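Local atomic coordinates of type 6 secretion amidase effector 2 (PDB entry 6WIN), a protein that probably hydrolyses amide bonds in the peptide part of bacterial peptidoglycan, acting as an antibacterial toxin of the type VI secretion system. Residues Glu25-Gln28 / Arg32-Gln35; Thr55-Phe60 / Ile85-Gln90; Gly117-Met122 / Ala128-Glu133. One frame throughout, in Å; residues are numbered along the deposited sequence.

Contact 1 of 3, residues Glu25-Gln28 / Arg32-Gln35; sequences ELIQ and RVGQ
Q28, near the end of helix 23-30, reaches over to the backbone of G34, while I27, one residue earlier, meets V33. The chain leaves the helix and doubles back beside its C-terminal part, so that 32-35 lies against residues 27 and 28. In the papain-like fold to which amidases of this kind probably belong, this is the helix that packs on the sheet. The contact illustrates how one amide bond and a small patch of methyl packing act together to hold a loop against a helix. The Q28 side chain starts with CG anti to its own carbonyl carbon (chi1 -70°) and then runs out extended to deliver NE2 to G34 O at 2.9 Å. The bond is nearly straight, with an N-H...O angle of 167°, and the acceptor sits almost in the plane of the Q28 amide. On the acceptor side, by contrast, NE2 stands well above the carbonyl plane and is not aligned with a lone pair. Next to the bond, V33 turns its methyls to the helix. CG2 occupies the crowded position between the backbone N and the carbonyl carbon, where it serves both helix residues, 3.8 Å from Q28 CG and equally far from I27 CG2. I27 is shared in its turn: its side chain also touches F76 of strand 74-81, so the loop is joined through it to the sheet. Outside the pair, V33 O accepts a hydrogen bond from W39 NE1. The inner end of the contact is methyl on methyl, I27 CG2 against V33 CG1 at 3.6 Å.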
loop_
_atom_site.group_PDB
_atom_site.type_symbol
_atom_site.label_atom_id
_atom_site.label_comp_id
_atom_site.label_asym_id
_atom_site.label_seq_id
_atom_site.Cartn_x
_atom_site.Cartn_y
_atom_site.Cartn_z
ATOM N N GLU A 25 -8.196 3.708 5.495
ATOM C CA GLU A 25 -8.814 4.951 5.935
ATOM C C GLU A 25 -7.813 6.097 6.006
ATOM O O GLU A 25 -8.207 7.260 5.893
ATOM C CB GLU A 25 -9.483 4.752 7.290
ATOM C CG GLU A 25 -10.713 3.865 7.226
ATOM C CD GLU A 25 -11.284 3.575 8.605
ATOM O OE1 GLU A 25 -10.494 3.449 9.563
ATOM O OE2 GLU A 25 -12.518 3.473 8.738
ATOM N N LEU A 26 -6.526 5.804 6.188
ATOM C CA LEU A 26 -5.526 6.860 6.102
ATOM C C LEU A 26 -5.510 7.465 4.711
ATOM O O LEU A 26 -5.585 8.690 4.550
ATOM C CB LEU A 26 -4.140 6.325 6.462
ATOM C CG LEU A 26 -3.016 7.341 6.240
ATOM C CD1 LEU A 26 -3.134 8.507 7.238
ATOM C CD2 LEU A 26 -1.667 6.670 6.360
ATOM N N ILE A 27 -5.425 6.611 3.688
ATOM C CA ILE A 27 -5.446 7.101 2.315
ATOM C C ILE A 27 -6.711 7.898 2.062
ATOM O O ILE A 27 -6.674 8.984 1.476
ATOM C CB ILE A 27 -5.335 5.939 1.313
ATOM C CG1 ILE A 27 -4.317 4.889 1.784
ATOM C CG2 ILE A 27 -4.956 6.496 -0.031
ATOM C CD1 ILE A 27 -2.911 5.423 1.887
ATOM N N GLN A 28 -7.855 7.353 2.487
ATOM C CA GLN A 28 -9.145 7.946 2.163
ATOM C C GLN A 28 -9.337 9.287 2.845
ATOM O O GLN A 28 -10.091 10.128 2.342
ATOM C CB GLN A 28 -10.272 6.995 2.559
ATOM C CG GLN A 28 -10.359 5.742 1.680
ATOM C CD GLN A 28 -11.313 4.702 2.241
ATOM O OE1 GLN A 28 -11.598 4.686 3.440
ATOM N NE2 GLN A 28 -11.811 3.823 1.375
ATOM N N ARG A 32 -9.388 11.006 -2.281
ATOM C CA ARG A 32 -10.583 10.231 -2.628
ATOM C C ARG A 32 -10.186 9.055 -3.519
ATOM O O ARG A 32 -10.389 9.049 -4.735
ATOM C CB ARG A 32 -11.636 11.096 -3.308
ATOM C CG ARG A 32 -12.951 10.329 -3.539
ATOM C CD ARG A 32 -14.171 11.233 -3.586
ATOM N NE ARG A 32 -14.135 12.265 -2.550
ATOM C CZ ARG A 32 -15.030 13.246 -2.455
ATOM N NH1 ARG A 32 -16.021 13.315 -3.337
ATOM N NH2 ARG A 32 -14.932 14.161 -1.493
ATOM N N VAL A 33 -9.621 8.019 -2.893
ATOM C CA VAL A 33 -9.296 6.802 -3.636
ATOM C C VAL A 33 -10.468 5.834 -3.732
ATOM O O VAL A 33 -10.373 4.829 -4.450
ATOM C CB VAL A 33 -8.085 6.100 -2.996
ATOM C CG1 VAL A 33 -6.874 7.002 -3.087
ATOM C CG2 VAL A 33 -8.395 5.760 -1.541
ATOM N N GLY A 34 -11.570 6.100 -3.039
ATOM C CA GLY A 34 -12.678 5.174 -3.066
ATOM C C GLY A 34 -12.432 3.940 -2.214
ATOM O O GLY A 34 -11.455 3.823 -1.478
ATOM N N GLN A 35 -13.374 3.012 -2.311
ATOM C CA GLN A 35 -13.299 1.782 -1.541
ATOM C C GLN A 35 -12.330 0.819 -2.206
ATOM O O GLN A 35 -12.238 0.765 -3.438
ATOM C CB GLN A 35 -14.686 1.152 -1.404
ATOM C CG GLN A 35 -15.700 2.117 -0.798
ATOM C CD GLN A 35 -17.046 1.476 -0.529
ATOM O OE1 GLN A 35 -17.285 0.325 -0.896
ATOM N NE2 GLN A 35 -17.937 2.227 0.110
#

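Contact 2 of 3, residues Thr55-Phe60 / Ile85-Gln90; sequences TVIATF and IWVMDQ
I57 on strand 56-59 and the pair I85 and V87 on strand 84-89 meet across a strand that separates them. In the antiparallel sheet of this probably papain-like fold, strand 74-81 runs between the two, and the nearest CA atoms, those of I57 and V87, are 8.8 Å apart. No hydrogen bond joins the two segments, and what touching there is falls to branched side chains, with the long arm of I57 crossing the gap. All of it is apolar. I57 and I85 both extend their CG1 branches fully and reach toward each other tip to tip. A75 of the intervening strand, hydrogen-bonded through its backbone to I57 and touched by the V87 side chain, carries just a methyl there. Y129 touches both I57 and I105, and I105 packs on I85 and V87, so the cluster closes on itself. Polar partners lie outside the pair: D89, for example, forms salt bridges with K97 and R103 and is hydrogen-bonded to H73 NE2, and T59 OG1 is bonded to H73 N. Within the apolar group one methyl does the joining: I57 CD1 lies 3.8 Å from V87 CG1 and 4.1 Å from I85 CD1.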
loop_
_atom_site.group_PDB
_atom_site.type_symbol
_atom_site.label_atom_id
_atom_site.label_comp_id
_atom_site.label_asym_id
_atom_site.label_seq_id
_atom_site.Cartn_x
_atom_site.Cartn_y
_atom_site.Cartn_z
ATOM N N THR A 55 3.011 8.223 -4.013
ATOM C CA THR A 55 2.098 7.382 -4.773
ATOM C C THR A 55 1.336 6.456 -3.834
ATOM O O THR A 55 1.921 5.867 -2.918
ATOM C CB THR A 55 2.867 6.561 -5.810
ATOM O OG1 THR A 55 3.598 7.440 -6.674
ATOM C CG2 THR A 55 1.905 5.728 -6.627
ATOM N N VAL A 56 0.024 6.340 -4.050
ATOM C CA VAL A 56 -0.767 5.397 -3.273
ATOM C C VAL A 56 -0.491 3.985 -3.771
ATOM O O VAL A 56 -0.627 3.703 -4.968
ATOM C CB VAL A 56 -2.259 5.728 -3.373
ATOM C CG1 VAL A 56 -3.066 4.633 -2.713
ATOM C CG2 VAL A 56 -2.559 7.120 -2.754
ATOM N N ILE A 57 -0.106 3.088 -2.853
ATOM C CA ILE A 57 0.209 1.706 -3.182
ATOM C C ILE A 57 -0.551 0.770 -2.246
ATOM O O ILE A 57 -1.068 1.178 -1.205
ATOM C CB ILE A 57 1.728 1.447 -3.121
ATOM C CG1 ILE A 57 2.253 1.630 -1.686
ATOM C CG2 ILE A 57 2.445 2.409 -4.065
ATOM C CD1 ILE A 57 3.745 1.281 -1.530
ATOM N N ALA A 58 -0.621 -0.503 -2.630
ATOM C CA ALA A 58 -1.380 -1.475 -1.853
ATOM C C ALA A 58 -0.945 -2.888 -2.215
ATOM O O ALA A 58 -0.349 -3.123 -3.264
ATOM C CB ALA A 58 -2.887 -1.325 -2.090
ATOM N N THR A 59 -1.269 -3.826 -1.329
ATOM C CA THR A 59 -1.164 -5.248 -1.635
ATOM C C THR A 59 -2.238 -5.645 -2.646
ATOM O O THR A 59 -3.419 -5.346 -2.452
ATOM C CB THR A 59 -1.351 -6.072 -0.363
ATOM O OG1 THR A 59 -2.647 -5.778 0.185
ATOM C CG2 THR A 59 -0.271 -5.748 0.684
ATOM N N PHE A 60 -1.842 -6.344 -3.709
ATOM C CA PHE A 60 -2.778 -6.794 -4.735
ATOM C C PHE A 60 -2.578 -8.269 -5.044
ATOM O O PHE A 60 -1.445 -8.748 -5.134
ATOM C CB PHE A 60 -2.623 -6.012 -6.043
ATOM C CG PHE A 60 -3.300 -4.679 -6.042
ATOM C CD1 PHE A 60 -4.625 -4.556 -6.446
ATOM C CD2 PHE A 60 -2.607 -3.540 -5.667
ATOM C CE1 PHE A 60 -5.246 -3.332 -6.468
ATOM C CE2 PHE A 60 -3.225 -2.313 -5.684
ATOM C CZ PHE A 60 -4.554 -2.210 -6.091
ATOM N N ILE A 85 11.245 -1.338 0.604
ATOM C CA ILE A 85 10.605 -0.045 0.375
ATOM C C ILE A 85 10.268 0.612 1.708
ATOM O O ILE A 85 9.966 -0.054 2.704
ATOM C CB ILE A 85 9.328 -0.168 -0.487
ATOM C CG1 ILE A 85 8.312 -1.090 0.192
ATOM C CG2 ILE A 85 9.649 -0.680 -1.874
ATOM C CD1 ILE A 85 6.952 -1.135 -0.508
ATOM N N TRP A 86 10.314 1.935 1.717
ATOM C CA TRP A 86 9.820 2.736 2.829
ATOM C C TRP A 86 8.424 3.250 2.481
ATOM O O TRP A 86 8.233 3.819 1.405
ATOM C CB TRP A 86 10.764 3.904 3.102
ATOM C CG TRP A 86 11.982 3.534 3.886
ATOM C CD1 TRP A 86 13.229 3.264 3.392
ATOM C CD2 TRP A 86 12.074 3.404 5.304
ATOM N NE1 TRP A 86 14.091 2.978 4.422
ATOM C CE2 TRP A 86 13.407 3.053 5.607
ATOM C CE3 TRP A 86 11.160 3.559 6.353
ATOM C CZ2 TRP A 86 13.845 2.844 6.914
ATOM C CZ3 TRP A 86 11.601 3.351 7.656
ATOM C CH2 TRP A 86 12.931 3.000 7.920
ATOM N N VAL A 87 7.450 3.021 3.371
ATOM C CA VAL A 87 6.085 3.498 3.178
ATOM C C VAL A 87 5.661 4.347 4.374
ATOM O O VAL A 87 6.270 4.310 5.443
ATOM C CB VAL A 87 5.072 2.346 2.970
ATOM C CG1 VAL A 87 5.544 1.387 1.870
ATOM C CG2 VAL A 87 4.821 1.604 4.283
HETATM N N MSE A 88 4.596 5.117 4.173
HETATM C CA MSE A 88 3.892 5.836 5.236
HETATM C C MSE A 88 2.500 5.222 5.436
HETATM O O MSE A 88 1.706 5.143 4.475
HETATM C CB MSE A 88 3.801 7.326 4.873
HETATM C CG MSE A 88 3.194 8.243 5.935
HETATM SE SE MSE A 88 4.451 8.530 7.399
HETATM C CE MSE A 88 5.824 9.738 6.499
ATOM N N ASP A 89 2.192 4.751 6.647
ATOM C CA ASP A 89 0.939 4.029 6.836
ATOM C C ASP A 89 0.420 4.180 8.262
ATOM O O ASP A 89 0.957 4.935 9.079
ATOM C CB ASP A 89 1.085 2.547 6.438
ATOM C CG ASP A 89 2.163 1.794 7.230
ATOM O OD1 ASP A 89 2.761 2.352 8.171
ATOM O OD2 ASP A 89 2.400 0.608 6.895
ATOM N N GLN A 90 -0.669 3.471 8.535
ATOM C CA GLN A 90 -1.233 3.353 9.868
ATOM C C GLN A 90 -1.985 2.031 9.923
ATOM O O GLN A 90 -2.251 1.408 8.894
ATOM C CB GLN A 90 -2.179 4.522 10.197
ATOM C CG GLN A 90 -3.604 4.297 9.679
ATOM C CD GLN A 90 -4.562 5.436 9.996
ATOM O OE1 GLN A 90 -4.171 6.469 10.542
ATOM N NE2 GLN A 90 -5.833 5.250 9.646
#

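Contact 3 of 3, residues Gly117-Met122 / Ala128-Glu133; sequences GTYIRM and AYFIVE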
loop_
_atom_site.group_PDB
_atom_site.type_symbol
_atom_site.label_atom_id
_atom_site.label_comp_id
_atom_site.label_asym_id
_atom_site.label_seq_id
_atom_site.Cartn_x
_atom_site.Cartn_y
_atom_site.Cartn_z
ATOM N N GLY A 117 -1.364 -16.698 -6.799
ATOM C CA GLY A 117 -1.459 -15.255 -6.698
ATOM C C GLY A 117 -1.118 -14.662 -5.345
ATOM O O GLY A 117 -1.147 -13.428 -5.207
ATOM N N THR A 118 -0.785 -15.484 -4.352
ATOM C CA THR A 118 -0.558 -15.029 -2.983
ATOM C C THR A 118 0.928 -14.794 -2.715
ATOM O O THR A 118 1.803 -15.198 -3.490
ATOM C CB THR A 118 -1.105 -16.048 -1.978
ATOM O OG1 THR A 118 -0.454 -17.309 -2.179
ATOM C CG2 THR A 118 -2.593 -16.238 -2.151
ATOM N N TYR A 119 1.202 -14.149 -1.571
ATOM C CA TYR A 119 2.542 -13.804 -1.114
ATOM C C TYR A 119 2.686 -14.187 0.354
ATOM O O TYR A 119 1.776 -13.939 1.151
ATOM C CB TYR A 119 2.829 -12.293 -1.234
ATOM C CG TYR A 119 2.762 -11.701 -2.620
ATOM C CD1 TYR A 119 3.922 -11.498 -3.357
ATOM C CD2 TYR A 119 1.548 -11.314 -3.178
ATOM C CE1 TYR A 119 3.877 -10.945 -4.613
ATOM C CE2 TYR A 119 1.491 -10.765 -4.440
ATOM C CZ TYR A 119 2.661 -10.583 -5.151
ATOM O OH TYR A 119 2.626 -10.031 -6.403
ATOM N N ILE A 120 3.829 -14.783 0.715
ATOM C CA ILE A 120 4.129 -14.988 2.132
ATOM C C ILE A 120 4.210 -13.632 2.833
ATOM O O ILE A 120 4.667 -12.638 2.255
ATOM C CB ILE A 120 5.441 -15.770 2.332
ATOM C CG1 ILE A 120 6.608 -15.048 1.652
ATOM C CG2 ILE A 120 5.319 -17.178 1.796
ATOM C CD1 ILE A 120 7.942 -15.219 2.372
ATOM N N ARG A 121 3.757 -13.601 4.091
ATOM C CA ARG A 121 3.796 -12.421 4.970
ATOM C C ARG A 121 3.446 -11.137 4.215
ATOM O O ARG A 121 4.176 -10.142 4.236
ATOM C CB ARG A 121 5.157 -12.308 5.664
ATOM C CG ARG A 121 5.490 -13.525 6.518
ATOM C CD ARG A 121 6.985 -13.825 6.537
ATOM N NE ARG A 121 7.743 -12.703 7.077
ATOM C CZ ARG A 121 9.069 -12.638 7.128
ATOM N NH1 ARG A 121 9.655 -11.554 7.629
ATOM N NH2 ARG A 121 9.809 -13.648 6.682
HETATM N N MSE A 122 2.289 -11.165 3.560
HETATM C CA MSE A 122 1.994 -10.270 2.439
HETATM C C MSE A 122 2.176 -8.780 2.760
HETATM O O MSE A 122 2.879 -8.072 2.036
HETATM C CB MSE A 122 0.575 -10.555 1.934
HETATM C CG MSE A 122 0.393 -10.290 0.465
HETATM SE SE MSE A 122 -1.453 -10.239 -0.092
HETATM C CE MSE A 122 -1.485 -12.211 -0.443
ATOM N N ALA A 128 4.603 -7.628 -2.784
ATOM C CA ALA A 128 3.150 -7.661 -2.860
ATOM C C ALA A 128 2.534 -6.306 -3.199
ATOM O O ALA A 128 1.317 -6.228 -3.404
ATOM C CB ALA A 128 2.570 -8.166 -1.536
ATOM N N TYR A 129 3.332 -5.250 -3.297
ATOM C CA TYR A 129 2.800 -3.899 -3.396
ATOM C C TYR A 129 2.793 -3.414 -4.836
ATOM O O TYR A 129 3.796 -3.523 -5.550
ATOM C CB TYR A 129 3.592 -2.939 -2.509
ATOM C CG TYR A 129 3.206 -3.128 -1.071
ATOM C CD1 TYR A 129 3.833 -4.099 -0.277
ATOM C CD2 TYR A 129 2.181 -2.374 -0.511
ATOM C CE1 TYR A 129 3.453 -4.298 1.036
ATOM C CE2 TYR A 129 1.795 -2.554 0.800
ATOM C CZ TYR A 129 2.433 -3.514 1.573
ATOM O OH TYR A 129 2.021 -3.684 2.869
ATOM N N PHE A 130 1.660 -2.857 -5.245
ATOM C CA PHE A 130 1.469 -2.349 -6.588
ATOM C C PHE A 130 0.775 -0.999 -6.495
ATOM O O PHE A 130 0.055 -0.726 -5.537
ATOM C CB PHE A 130 0.635 -3.329 -7.444
ATOM C CG PHE A 130 1.326 -4.651 -7.701
ATOM C CD1 PHE A 130 1.895 -4.918 -8.933
ATOM C CD2 PHE A 130 1.403 -5.622 -6.713
ATOM C CE1 PHE A 130 2.551 -6.131 -9.170
ATOM C CE2 PHE A 130 2.044 -6.835 -6.947
ATOM C CZ PHE A 130 2.618 -7.083 -8.171
ATOM N N ILE A 131 1.002 -0.159 -7.504
ATOM C CA ILE A 131 0.315 1.121 -7.570
ATOM C C ILE A 131 -1.188 0.900 -7.689
ATOM O O ILE A 131 -1.656 0.033 -8.445
ATOM C CB ILE A 131 0.869 1.944 -8.743
ATOM C CG1 ILE A 131 2.363 2.222 -8.531
ATOM C CG2 ILE A 131 0.097 3.236 -8.897
ATOM C CD1 ILE A 131 3.015 3.048 -9.631
ATOM N N VAL A 132 -1.953 1.686 -6.928
ATOM C CA VAL A 132 -3.412 1.610 -6.953
ATOM C C VAL A 132 -3.906 2.304 -8.216
ATOM O O VAL A 132 -3.636 3.486 -8.417
ATOM C CB VAL A 132 -4.023 2.266 -5.703
ATOM C CG1 VAL A 132 -5.512 2.485 -5.913
ATOM C CG2 VAL A 132 -3.782 1.412 -4.468
ATOM N N GLU A 133 -4.639 1.583 -9.060
ATOM C CA GLU A 133 -5.130 2.132 -10.323
ATOM C C GLU A 133 -6.647 2.027 -10.401
ATOM O O GLU A 133 -7.291 1.327 -9.615
ATOM C CB GLU A 133 -4.504 1.411 -11.528
ATOM C CG GLU A 133 -3.412 2.199 -12.230
ATOM C CD GLU A 133 -3.887 3.552 -12.783
ATOM O OE1 GLU A 133 -5.094 3.714 -13.136
ATOM O OE2 GLU A 133 -3.027 4.462 -12.874
#
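Y119 lays one face of its ring over A128, whose CA stands 3.6 Å from the ring centroid and only 7° off the normal, a CH-pi contact made nearly head-on. CA and CB of A128 together form the bump, CA over the ring centre and CB between the CG-CD2 side of the ring and M122, and the hollow that takes them has two walls. One is the ring of Y119, with CD2 at 3.7 Å from A128 CB. The other is the selenomethionine M122, whose CG is 3.6 Å from that same A128 CB before its chain bends away at chi3. The loop that follows strand 101-106 curls round through residues 117-122 and comes back as strand 129-133, which lies inside the antiparallel sheet between strands 40-44 and 56-59; the A128 backbone is hydrogen-bonded to F60. At the far end of Y119 the hydroxyl OH meets the edge of the F130 ring, in the plane of that ring, 3.3 Å from F130 CE2. F130, in turn, lies against Q41 and A44 of strand 40-44. On the other side of the strand Y129 leans back toward the loop, with CE1 3.9 Å from M122 O, while its hydroxyl is hydrogen-bonded to S123 O, just beyond the segment.

The three contacts grade from the margin of the domain to its middle. Contact 2 is all core, its centre about 3 Å from the centre of the chain, and is purely apolar; contact 3 is also buried but farther out, adding aromatic faces and edges to methyl packing; contact 1 is partly exposed and the only one with a hydrogen bond between its segments. Contacts 2 and 3 share the sheet, strands 56-59 and 129-133 being neighbours in it and joined by probable backbone bonds such as A58 O to F130 N. Contact 1 reaches that sheet from the helix, with I27 packing on V56 and L26 on D89, whereas contacts 1 and 3 lie on opposite sides of the centre and do not touch.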